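Local structure of imelysin (Bacteroides ovatus ATCC 8483, 3OYV) at residues 25-30 against 339-344; 310-315 against 347-352; 280-285 against 300-305. The protein is an imelysin-like outer-membrane protein, classed as a peptidase and probably involved in bacterial iron uptake, whose exact activity remains to be established. All coordinates share one frame; numbering follows the deposited sequence. Where two conformers were deposited one is given.

Interaction 1: 25-30 against 339-344; sequences HNYMRN and QNVRGF
The phenol ring of Y27, on helix 21-47, meets the loop before helix 343-351 with its edge: the carbonyl oxygen of V341 lies close to the ring plane at the hydroxyl end, while I315 packs over one ring face and T346 and L350 of helix 343-351 also touch the Y27 side chain. This loop leads directly into the GxHxxE signature of the imelysin family, whose glycine is G343. Joining the N-terminal helix to this point ties two parts of the chain that are more than 300 residues apart in sequence. The ring reaches across because its CG stands anti to the backbone N (chi1 -159°), which carries the hydroxyl away from its own helix. There Y27 OH donates a hydrogen bond of 2.6 Å to V341 O. The hydroxyl meets the carbonyl oxygen at a C=O...donor angle of 137°, tilted 34° from the carbonyl plane. Both residues are buried, so the bond pairs two polar atoms within the interior. R342, next in the chain, is held by salt bridges to E336 and D38, on the loop and on helix 21-47. The V341 side chain crosses the Y27 side chain at about a right angle, and its CG2 sits 3.3 Å from Y27 OH.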
loop_
_atom_site.group_PDB
_atom_site.type_symbol
_atom_site.label_atom_id
_atom_site.label_comp_id
_atom_site.label_asym_id
_atom_site.label_seq_id
_atom_site.Cartn_x
_atom_site.Cartn_y
_atom_site.Cartn_z
ATOM N N HIS A 25 -21.878 11.974 2.189
ATOM C CA HIS A 25 -20.968 13.002 2.725
ATOM C C HIS A 25 -20.420 12.599 4.074
ATOM O O HIS A 25 -19.200 12.655 4.325
ATOM C CB HIS A 25 -21.681 14.350 2.864
ATOM C CG HIS A 25 -22.170 14.920 1.553
ATOM N ND1 HIS A 25 -23.083 15.959 1.483
ATOM C CD2 HIS A 25 -21.933 14.557 0.269
ATOM C CE1 HIS A 25 -23.337 16.243 0.217
ATOM N NE2 HIS A 25 -22.642 15.418 -0.540
ATOM N N ASN A 26 -21.326 12.263 4.989
ATOM C CA ASN A 26 -20.916 11.920 6.332
ATOM C C ASN A 26 -20.005 10.692 6.397
ATOM O O ASN A 26 -19.042 10.668 7.185
ATOM C CB ASN A 26 -22.151 11.727 7.203
ATOM C CG ASN A 26 -22.819 13.062 7.556
ATOM O OD1 ASN A 26 -22.137 14.075 7.689
ATOM N ND2 ASN A 26 -24.149 13.050 7.744
ATOM N N TYR A 27 -20.329 9.671 5.615
ATOM C CA TYR A 27 -19.525 8.446 5.677
ATOM C C TYR A 27 -18.168 8.640 5.003
ATOM O O TYR A 27 -17.158 8.154 5.497
ATOM C CB TYR A 27 -20.255 7.215 5.158
ATOM C CG TYR A 27 -19.606 5.969 5.701
ATOM C CD1 TYR A 27 -19.550 5.739 7.078
ATOM C CD2 TYR A 27 -19.028 5.045 4.851
ATOM C CE1 TYR A 27 -18.957 4.622 7.584
ATOM C CE2 TYR A 27 -18.427 3.901 5.359
ATOM C CZ TYR A 27 -18.400 3.693 6.735
ATOM O OH TYR A 27 -17.820 2.556 7.276
HETATM N N MSE A 28 -18.139 9.362 3.880
HETATM C CA MSE A 28 -16.848 9.718 3.250
HETATM C C MSE A 28 -15.974 10.440 4.256
HETATM O O MSE A 28 -14.788 10.138 4.372
HETATM C CB MSE A 28 -17.003 10.603 2.019
HETATM C CG MSE A 28 -17.315 9.900 0.749
HETATM SE SE MSE A 28 -17.039 11.042 -0.759
HETATM C CE MSE A 28 -18.264 12.450 -0.266
ATOM N N ARG A 29 -16.558 11.435 4.929
ATOM C CA ARG A 29 -15.811 12.162 5.947
ATOM C C ARG A 29 -15.279 11.220 7.028
ATOM O O ARG A 29 -14.134 11.329 7.453
ATOM C CB ARG A 29 -16.638 13.292 6.598
ATOM C CG ARG A 29 -15.959 14.003 7.699
ATOM C CD ARG A 29 -16.759 15.191 8.125
ATOM N NE ARG A 29 -16.180 15.705 9.364
ATOM C CZ ARG A 29 -16.574 16.802 10.004
ATOM N NH1 ARG A 29 -17.598 17.483 9.567
ATOM N NH2 ARG A 29 -15.959 17.184 11.122
ATOM N N ASN A 30 -16.135 10.316 7.494
ATOM C CA ASN A 30 -15.733 9.384 8.524
ATOM C C ASN A 30 -14.528 8.541 8.081
ATOM O O ASN A 30 -13.550 8.394 8.808
ATOM C CB ASN A 30 -16.892 8.464 8.904
ATOM C CG ASN A 30 -16.624 7.733 10.217
ATOM O OD1 ASN A 30 -16.577 8.351 11.276
ATOM N ND2 ASN A 30 -16.384 6.411 10.145
ATOM N N GLN A 339 -12.954 -2.887 9.895
ATOM C CA GLN A 339 -11.896 -2.944 8.878
ATOM C C GLN A 339 -12.443 -3.033 7.458
ATOM O O GLN A 339 -11.965 -2.317 6.559
ATOM C CB GLN A 339 -10.971 -4.132 9.196
ATOM C CG GLN A 339 -10.115 -3.887 10.424
ATOM C CD GLN A 339 -9.316 -5.067 10.881
ATOM O OE1 GLN A 339 -9.477 -6.175 10.371
ATOM N NE2 GLN A 339 -8.429 -4.834 11.852
ATOM N N ASN A 340 -13.459 -3.860 7.239
ATOM C CA ASN A 340 -13.962 -4.120 5.905
ATOM C C ASN A 340 -14.970 -3.086 5.358
ATOM O O ASN A 340 -15.518 -3.262 4.278
ATOM C CB ASN A 340 -14.482 -5.564 5.782
ATOM C CG ASN A 340 -15.698 -5.820 6.608
ATOM O OD1 ASN A 340 -16.302 -4.890 7.146
ATOM N ND2 ASN A 340 -16.096 -7.104 6.706
ATOM N N VAL A 341 -15.181 -2.006 6.111
ATOM C CA VAL A 341 -15.944 -0.851 5.623
ATOM C C VAL A 341 -15.193 0.456 5.892
ATOM O O VAL A 341 -15.791 1.525 5.931
ATOM C CB VAL A 341 -17.382 -0.818 6.211
ATOM C CG1 VAL A 341 -18.188 -2.053 5.755
ATOM C CG2 VAL A 341 -17.348 -0.647 7.736
ATOM N N ARG A 342 -13.870 0.386 5.981
ATOM C CA ARG A 342 -13.052 1.599 6.089
ATOM C C ARG A 342 -11.845 1.469 5.139
ATOM O O ARG A 342 -11.795 0.576 4.271
ATOM C CB ARG A 342 -12.614 1.836 7.538
ATOM C CG ARG A 342 -11.681 0.771 8.049
ATOM C CD ARG A 342 -11.483 0.882 9.536
ATOM N NE ARG A 342 -10.489 1.861 9.992
ATOM C CZ ARG A 342 -10.344 2.302 11.240
ATOM N NH1 ARG A 342 -11.228 2.008 12.210
ATOM N NH2 ARG A 342 -9.337 3.082 11.536
ATOM N N GLY A 343 -10.898 2.371 5.323
ATOM C CA GLY A 343 -9.656 2.330 4.602
ATOM C C GLY A 343 -9.714 2.887 3.208
ATOM O O GLY A 343 -10.767 3.303 2.701
ATOM N N PHE A 344 -8.550 2.826 2.551
ATOM C CA PHE A 344 -8.416 3.380 1.220
ATOM C C PHE A 344 -9.457 2.854 0.223
ATOM O O PHE A 344 -9.935 3.590 -0.627
ATOM C CB PHE A 344 -7.031 3.104 0.663
ATOM C CG PHE A 344 -5.950 4.056 1.128
ATOM C CD1 PHE A 344 -5.992 5.377 0.713
ATOM C CD2 PHE A 344 -4.875 3.617 1.908
ATOM C CE1 PHE A 344 -4.995 6.229 1.046
ATOM C CE2 PHE A 344 -3.853 4.489 2.250
ATOM C CZ PHE A 344 -3.935 5.819 1.843
#

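Interaction 2: 310-315 against 347-352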
loop_
_atom_site.group_PDB
_atom_site.type_symbol
_atom_site.label_atom_id
_atom_site.label_comp_id
_atom_site.label_asym_id
_atom_site.label_seq_id
_atom_site.Cartn_x
_atom_site.Cartn_y
_atom_site.Cartn_z
ATOM N N ASN A 310 -21.850 -4.743 0.571
ATOM C CA ASN A 310 -23.256 -4.592 0.903
ATOM C C ASN A 310 -23.439 -3.786 2.206
ATOM O O ASN A 310 -24.401 -2.995 2.300
ATOM C CB ASN A 310 -23.975 -5.931 0.973
ATOM C CG ASN A 310 -25.405 -5.784 1.447
ATOM O OD1 ASN A 310 -25.716 -6.105 2.577
ATOM N ND2 ASN A 310 -26.248 -5.221 0.606
ATOM N N ALA A 311 -22.531 -3.929 3.171
ATOM C CA ALA A 311 -22.573 -3.113 4.381
ATOM C C ALA A 311 -22.366 -1.633 4.094
ATOM O O ALA A 311 -22.998 -0.779 4.738
ATOM C CB ALA A 311 -21.571 -3.586 5.421
ATOM N N ILE A 312 -21.507 -1.326 3.115
ATOM C CA ILE A 312 -21.334 0.085 2.716
ATOM C C ILE A 312 -22.623 0.637 2.128
ATOM O O ILE A 312 -23.029 1.741 2.463
ATOM C CB ILE A 312 -20.142 0.268 1.751
ATOM C CG1 ILE A 312 -18.828 -0.176 2.409
ATOM C CG2 ILE A 312 -20.022 1.717 1.323
ATOM C CD1 ILE A 312 -17.648 -0.377 1.420
ATOM N N VAL A 313 -23.266 -0.117 1.245
ATOM C CA VAL A 313 -24.539 0.304 0.674
ATOM C C VAL A 313 -25.600 0.517 1.770
ATOM O O VAL A 313 -26.327 1.512 1.733
ATOM C CB VAL A 313 -25.008 -0.691 -0.408
ATOM C CG1 VAL A 313 -26.458 -0.400 -0.869
ATOM C CG2 VAL A 313 -24.028 -0.675 -1.602
ATOM N N GLN A 314 -25.654 -0.375 2.759
ATOM C CA GLN A 314 -26.597 -0.218 3.882
ATOM C C GLN A 314 -26.305 1.070 4.658
ATOM O O GLN A 314 -27.226 1.823 5.012
ATOM C CB GLN A 314 -26.549 -1.429 4.810
ATOM C CG GLN A 314 -27.124 -2.708 4.220
ATOM C CD GLN A 314 -26.945 -3.910 5.133
ATOM O OE1 GLN A 314 -26.169 -3.876 6.096
ATOM N NE2 GLN A 314 -27.657 -4.989 4.827
ATOM N N ILE A 315 -25.031 1.354 4.903
ATOM C CA ILE A 315 -24.618 2.637 5.523
ATOM C C ILE A 315 -25.107 3.840 4.705
ATOM O O ILE A 315 -25.670 4.812 5.244
ATOM C CB ILE A 315 -23.071 2.661 5.715
ATOM C CG1 ILE A 315 -22.707 1.763 6.906
ATOM C CG2 ILE A 315 -22.552 4.112 5.897
ATOM C CD1 ILE A 315 -21.229 1.313 6.957
ATOM N N LEU A 347 -12.962 4.372 0.692
ATOM C CA LEU A 347 -13.013 5.689 0.062
ATOM C C LEU A 347 -13.012 5.584 -1.442
ATOM O O LEU A 347 -13.717 6.319 -2.103
ATOM C CB LEU A 347 -11.876 6.531 0.568
ATOM C CG LEU A 347 -11.987 8.017 0.351
ATOM C CD1 LEU A 347 -13.358 8.589 0.724
ATOM C CD2 LEU A 347 -10.838 8.691 1.181
ATOM N N GLU A 348 -12.217 4.651 -1.959
ATOM C CA GLU A 348 -12.214 4.410 -3.397
ATOM C C GLU A 348 -13.627 4.088 -3.930
ATOM O O GLU A 348 -14.069 4.627 -4.953
ATOM C CB GLU A 348 -11.234 3.256 -3.721
ATOM C CG GLU A 348 -10.911 3.061 -5.194
ATOM C CD GLU A 348 -10.253 1.705 -5.460
ATOM O OE1 GLU A 348 -10.167 0.884 -4.536
ATOM O OE2 GLU A 348 -9.888 1.474 -6.628
ATOM N N PHE A 349 -14.314 3.191 -3.218
ATOM C CA PHE A 349 -15.701 2.813 -3.586
ATOM C C PHE A 349 -16.620 4.035 -3.645
ATOM O O PHE A 349 -17.476 4.141 -4.512
ATOM C CB PHE A 349 -16.198 1.823 -2.531
ATOM C CG PHE A 349 -17.622 1.342 -2.709
ATOM C CD1 PHE A 349 -18.691 2.088 -2.271
ATOM C CD2 PHE A 349 -17.877 0.074 -3.182
ATOM C CE1 PHE A 349 -19.978 1.614 -2.425
ATOM C CE2 PHE A 349 -19.173 -0.402 -3.301
ATOM C CZ PHE A 349 -20.207 0.378 -2.943
ATOM N N LEU A 350 -16.426 4.930 -2.689
ATOM C CA LEU A 350 -17.236 6.142 -2.529
ATOM C C LEU A 350 -16.926 7.228 -3.541
ATOM O O LEU A 350 -17.755 8.115 -3.759
ATOM C CB LEU A 350 -17.098 6.657 -1.086
ATOM C CG LEU A 350 -17.666 5.757 0.037
ATOM C CD1 LEU A 350 -17.207 6.258 1.428
ATOM C CD2 LEU A 350 -19.206 5.606 -0.065
ATOM N N LEU A 351 -15.749 7.143 -4.182
ATOM C CA LEU A 351 -15.284 8.154 -5.111
ATOM C C LEU A 351 -15.348 7.763 -6.590
ATOM O O LEU A 351 -15.403 8.638 -7.449
ATOM C CB LEU A 351 -13.847 8.584 -4.774
ATOM C CG LEU A 351 -13.668 9.355 -3.480
ATOM C CD1 LEU A 351 -12.174 9.597 -3.231
ATOM C CD2 LEU A 351 -14.459 10.684 -3.522
ATOM N N TYR A 352 -15.261 6.460 -6.870
ATOM C CA TYR A 352 -15.132 5.935 -8.213
ATOM C C TYR A 352 -16.215 4.927 -8.560
ATOM O O TYR A 352 -16.717 4.221 -7.671
ATOM C CB TYR A 352 -13.816 5.197 -8.346
ATOM C CG TYR A 352 -12.560 6.023 -8.349
ATOM C CD1 TYR A 352 -12.030 6.506 -9.524
ATOM C CD2 TYR A 352 -11.850 6.239 -7.163
ATOM C CE1 TYR A 352 -10.821 7.197 -9.523
ATOM C CE2 TYR A 352 -10.672 6.950 -7.153
ATOM C CZ TYR A 352 -10.147 7.404 -8.338
ATOM O OH TYR A 352 -8.946 8.069 -8.292
#
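This is a buried apolar contact between helix 309-316 and the C-terminal half of helix 343-351, in which I312 and V313 meet F349 and L350. The axes of the two short helical segments approach to 11.6 Å and cross at -59°, so the gap is bridged by side chains, chiefly the F349 ring and the beta-branched I312. These two run antiparallel, one alongside the other. I312 lies over one ring face, with its CG2 above F349 CE1 at 3.7 Å and its CD1 farther off over the same face. I312 CG2 also reaches L350 CD2 at 4.2 Å. V313 CG2 approaches the far end of the ring obliquely, 4.2 Å from F349 CZ. The aromatic ring extends toward helix 309-316 because CG of F349 is anti to the backbone N (chi1 178°). F349 directly follows E348, the glutamate of the family GxHxxE signature, whose OE1 is hydrogen-bonded to H345 and OE2 to S118. Y117 meets the F349 ring edge-to-face, and a glycerol, probably from the crystallisation liquor, lies about 3 Å from the phenylalanine side chain. At the helix end, E348 O accepts from both L351 N (3.1 Å) and Y352 N (2.9 Å).

Interaction 3: 280-285 against 300-305; sequences EPWEKS and PNMDSW
W282, near the end of helix 265-283, presents its indole to M302 of helix 298-303 and to the adjoining D303, and polar and apolar contacts fall on different parts of the ring. The polar one is at the pyrrole edge: W282 NE1 donates a weak hydrogen bond to D303 OD2, 3.0 Å long and bent to 146° at the hydrogen. Ring and carboxylate planes stand 72° apart, so the carboxylate is turned steeply against the indole. The stronger partner of D303 is R279, which forms a salt bridge with OD1. Apolar contacts lie along the benzo part, where D303 CB is 3.6 Å from W282 CZ2. Selenomethionine M302, its chain bent at chi3, brings its methyl CE to 3.8 Å from W282 CZ3. Its selenium lies 4.9 Å from the centroid of the six-membered ring and 53° off the normal, an oblique Met-aromatic contact. Within 280-285, W282 O takes two hydrogen bonds from S285, from OG (2.7 Å, on a lone pair) and from N, and S285 OG also lies above one indole face. D303 OD2 is hydrogen-bonded to a glycerol and close to an unidentified ligand; both molecules probably come from the crystallisation liquor, but their presence is consistent with a pocket near the middle of this helical imelysin fold, where W282 flanks the acidic residue.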
loop_
_atom_site.group_PDB
_atom_site.type_symbol
_atom_site.label_atom_id
_atom_site.label_comp_id
_atom_site.label_asym_id
_atom_site.label_seq_id
_atom_site.Cartn_x
_atom_site.Cartn_y
_atom_site.Cartn_z
ATOM N N GLU A 280 -0.055 6.720 -3.608
ATOM C CA GLU A 280 1.302 6.445 -4.068
ATOM C C GLU A 280 2.289 6.128 -2.940
ATOM O O GLU A 280 2.928 5.077 -3.002
ATOM C CB GLU A 280 1.818 7.560 -4.954
ATOM C CG GLU A 280 3.120 7.153 -5.645
ATOM C CD GLU A 280 3.590 8.167 -6.647
ATOM O OE1 GLU A 280 2.999 9.264 -6.702
ATOM O OE2 GLU A 280 4.552 7.850 -7.375
ATOM N N PRO A 281 2.409 6.988 -1.897
ATOM C CA PRO A 281 3.319 6.611 -0.832
ATOM C C PRO A 281 2.837 5.360 -0.087
ATOM O O PRO A 281 3.675 4.550 0.357
ATOM C CB PRO A 281 3.356 7.846 0.068
ATOM C CG PRO A 281 2.094 8.569 -0.256
ATOM C CD PRO A 281 1.892 8.357 -1.694
ATOM N N TRP A 282 1.525 5.162 0.035
ATOM C CA TRP A 282 1.031 3.930 0.654
ATOM C C TRP A 282 1.509 2.692 -0.114
ATOM O O TRP A 282 2.114 1.774 0.431
ATOM C CB TRP A 282 -0.503 3.887 0.729
ATOM C CG TRP A 282 -0.931 2.552 1.250
ATOM C CD1 TRP A 282 -1.428 1.521 0.520
ATOM C CD2 TRP A 282 -0.811 2.083 2.602
ATOM N NE1 TRP A 282 -1.630 0.437 1.331
ATOM C CE2 TRP A 282 -1.243 0.740 2.611
ATOM C CE3 TRP A 282 -0.337 2.634 3.786
ATOM C CZ2 TRP A 282 -1.270 -0.022 3.774
ATOM C CZ3 TRP A 282 -0.389 1.878 4.943
ATOM C CH2 TRP A 282 -0.824 0.560 4.923
ATOM N N GLU A 283 1.287 2.724 -1.424
ATOM C CA GLU A 283 1.616 1.564 -2.262
ATOM C C GLU A 283 3.141 1.357 -2.284
ATOM O O GLU A 283 3.629 0.211 -2.284
ATOM C CB GLU A 283 1.013 1.782 -3.647
ATOM C CG GLU A 283 -0.488 1.802 -3.655
ATOM C CD GLU A 283 -1.144 2.389 -4.890
ATOM O OE1 GLU A 283 -0.471 3.099 -5.671
ATOM O OE2 GLU A 283 -2.392 2.195 -4.982
ATOM N N LYS A 284 3.882 2.464 -2.284
ATOM C CA LYS A 284 5.341 2.395 -2.241
ATOM C C LYS A 284 5.906 2.097 -0.859
ATOM O O LYS A 284 7.132 2.026 -0.679
ATOM C CB LYS A 284 5.936 3.669 -2.810
ATOM C CG LYS A 284 5.664 3.815 -4.295
ATOM C CD LYS A 284 6.352 5.029 -4.826
ATOM C CE LYS A 284 6.381 5.092 -6.335
ATOM N NZ LYS A 284 7.097 6.319 -6.799
ATOM N N SER A 285 5.036 1.859 0.131
ATOM C CA SER A 285 5.455 1.422 1.453
ATOM C C SER A 285 5.243 -0.053 1.657
ATOM O O SER A 285 5.616 -0.546 2.710
ATOM C CB SER A 285 4.707 2.188 2.562
ATOM O OG SER A 285 3.421 1.664 2.836
ATOM N N PRO A 300 -4.813 -3.469 8.277
ATOM C CA PRO A 300 -6.197 -3.684 7.869
ATOM C C PRO A 300 -7.164 -2.523 8.176
ATOM O O PRO A 300 -8.216 -2.405 7.527
ATOM C CB PRO A 300 -6.599 -4.989 8.596
ATOM C CG PRO A 300 -5.610 -5.180 9.642
ATOM C CD PRO A 300 -4.326 -4.557 9.147
ATOM N N ASN A 301 -6.792 -1.673 9.116
ATOM C CA ASN A 301 -7.577 -0.445 9.345
ATOM C C ASN A 301 -7.399 0.598 8.246
ATOM O O ASN A 301 -8.267 1.445 8.064
ATOM C CB ASN A 301 -7.222 0.150 10.708
ATOM C CG ASN A 301 -8.044 -0.420 11.819
ATOM O OD1 ASN A 301 -8.958 -1.185 11.585
ATOM N ND2 ASN A 301 -7.726 -0.036 13.062
HETATM N N MSE A 302 -6.287 0.516 7.542
HETATM C CA MSE A 302 -5.976 1.464 6.471
HETATM C C MSE A 302 -6.267 0.956 5.066
HETATM O O MSE A 302 -6.440 1.754 4.138
HETATM C CB MSE A 302 -4.524 1.860 6.582
HETATM C CG MSE A 302 -4.276 2.623 7.868
HETATM SE SE MSE A 302 -2.421 3.263 8.010
HETATM C CE MSE A 302 -2.378 4.618 6.691
ATOM N N ASP A 303 -6.286 -0.368 4.888
ATOM C CA ASP A 303 -6.192 -0.914 3.538
ATOM C C ASP A 303 -6.783 -2.302 3.358
ATOM O O ASP A 303 -6.246 -3.102 2.609
ATOM C CB ASP A 303 -4.712 -0.946 3.111
ATOM C CG ASP A 303 -4.522 -1.086 1.605
ATOM O OD1 ASP A 303 -5.287 -0.470 0.823
ATOM O OD2 ASP A 303 -3.567 -1.804 1.221
ATOM N N SER A 304 -7.913 -2.604 3.997
ATOM C CA SER A 304 -8.495 -3.905 3.796
ATOM C C SER A 304 -8.996 -4.080 2.391
ATOM O O SER A 304 -9.497 -3.143 1.762
ATOM C CB SER A 304 -9.677 -4.170 4.746
ATOM O OG SER A 304 -9.232 -4.422 6.056
ATOM N N TRP A 305 -8.893 -5.316 1.917
ATOM C CA TRP A 305 -9.480 -5.748 0.653
ATOM C C TRP A 305 -9.629 -7.264 0.741
ATOM O O TRP A 305 -8.680 -7.925 1.115
ATOM C CB TRP A 305 -8.616 -5.360 -0.558
ATOM C CG TRP A 305 -9.272 -5.779 -1.825
ATOM C CD1 TRP A 305 -9.026 -6.908 -2.546
ATOM C CD2 TRP A 305 -10.379 -5.142 -2.448
ATOM N NE1 TRP A 305 -9.860 -6.974 -3.609
ATOM C CE2 TRP A 305 -10.709 -5.900 -3.577
ATOM C CE3 TRP A 305 -11.092 -3.970 -2.191
ATOM C CZ2 TRP A 305 -11.738 -5.548 -4.432
ATOM C CZ3 TRP A 305 -12.114 -3.619 -3.030
ATOM C CH2 TRP A 305 -12.434 -4.393 -4.148
#

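Interactions 1 and 2 are neighbours, with centres 8 Å apart, and both use helix 343-351. They pack directly: M28 CG lies 3.7 Å from L350 CD1, and V341 CG1 lies 3.7 Å from A311 CB. Interaction 3, nested in sequence inside the loop closed by interaction 1, is joined to it through polar atoms: F344 N is 2.8 Å from M302 O and R342 NE is 3.0 Å from N301 O, both probable hydrogen bonds. Interactions 2 and 3 do not touch, their nearest atoms being about 5 Å apart. The segment entering the GxHxxE motif thus joins the probable pocket at D303 to the helix that carries F349, where a glycerol is also bound.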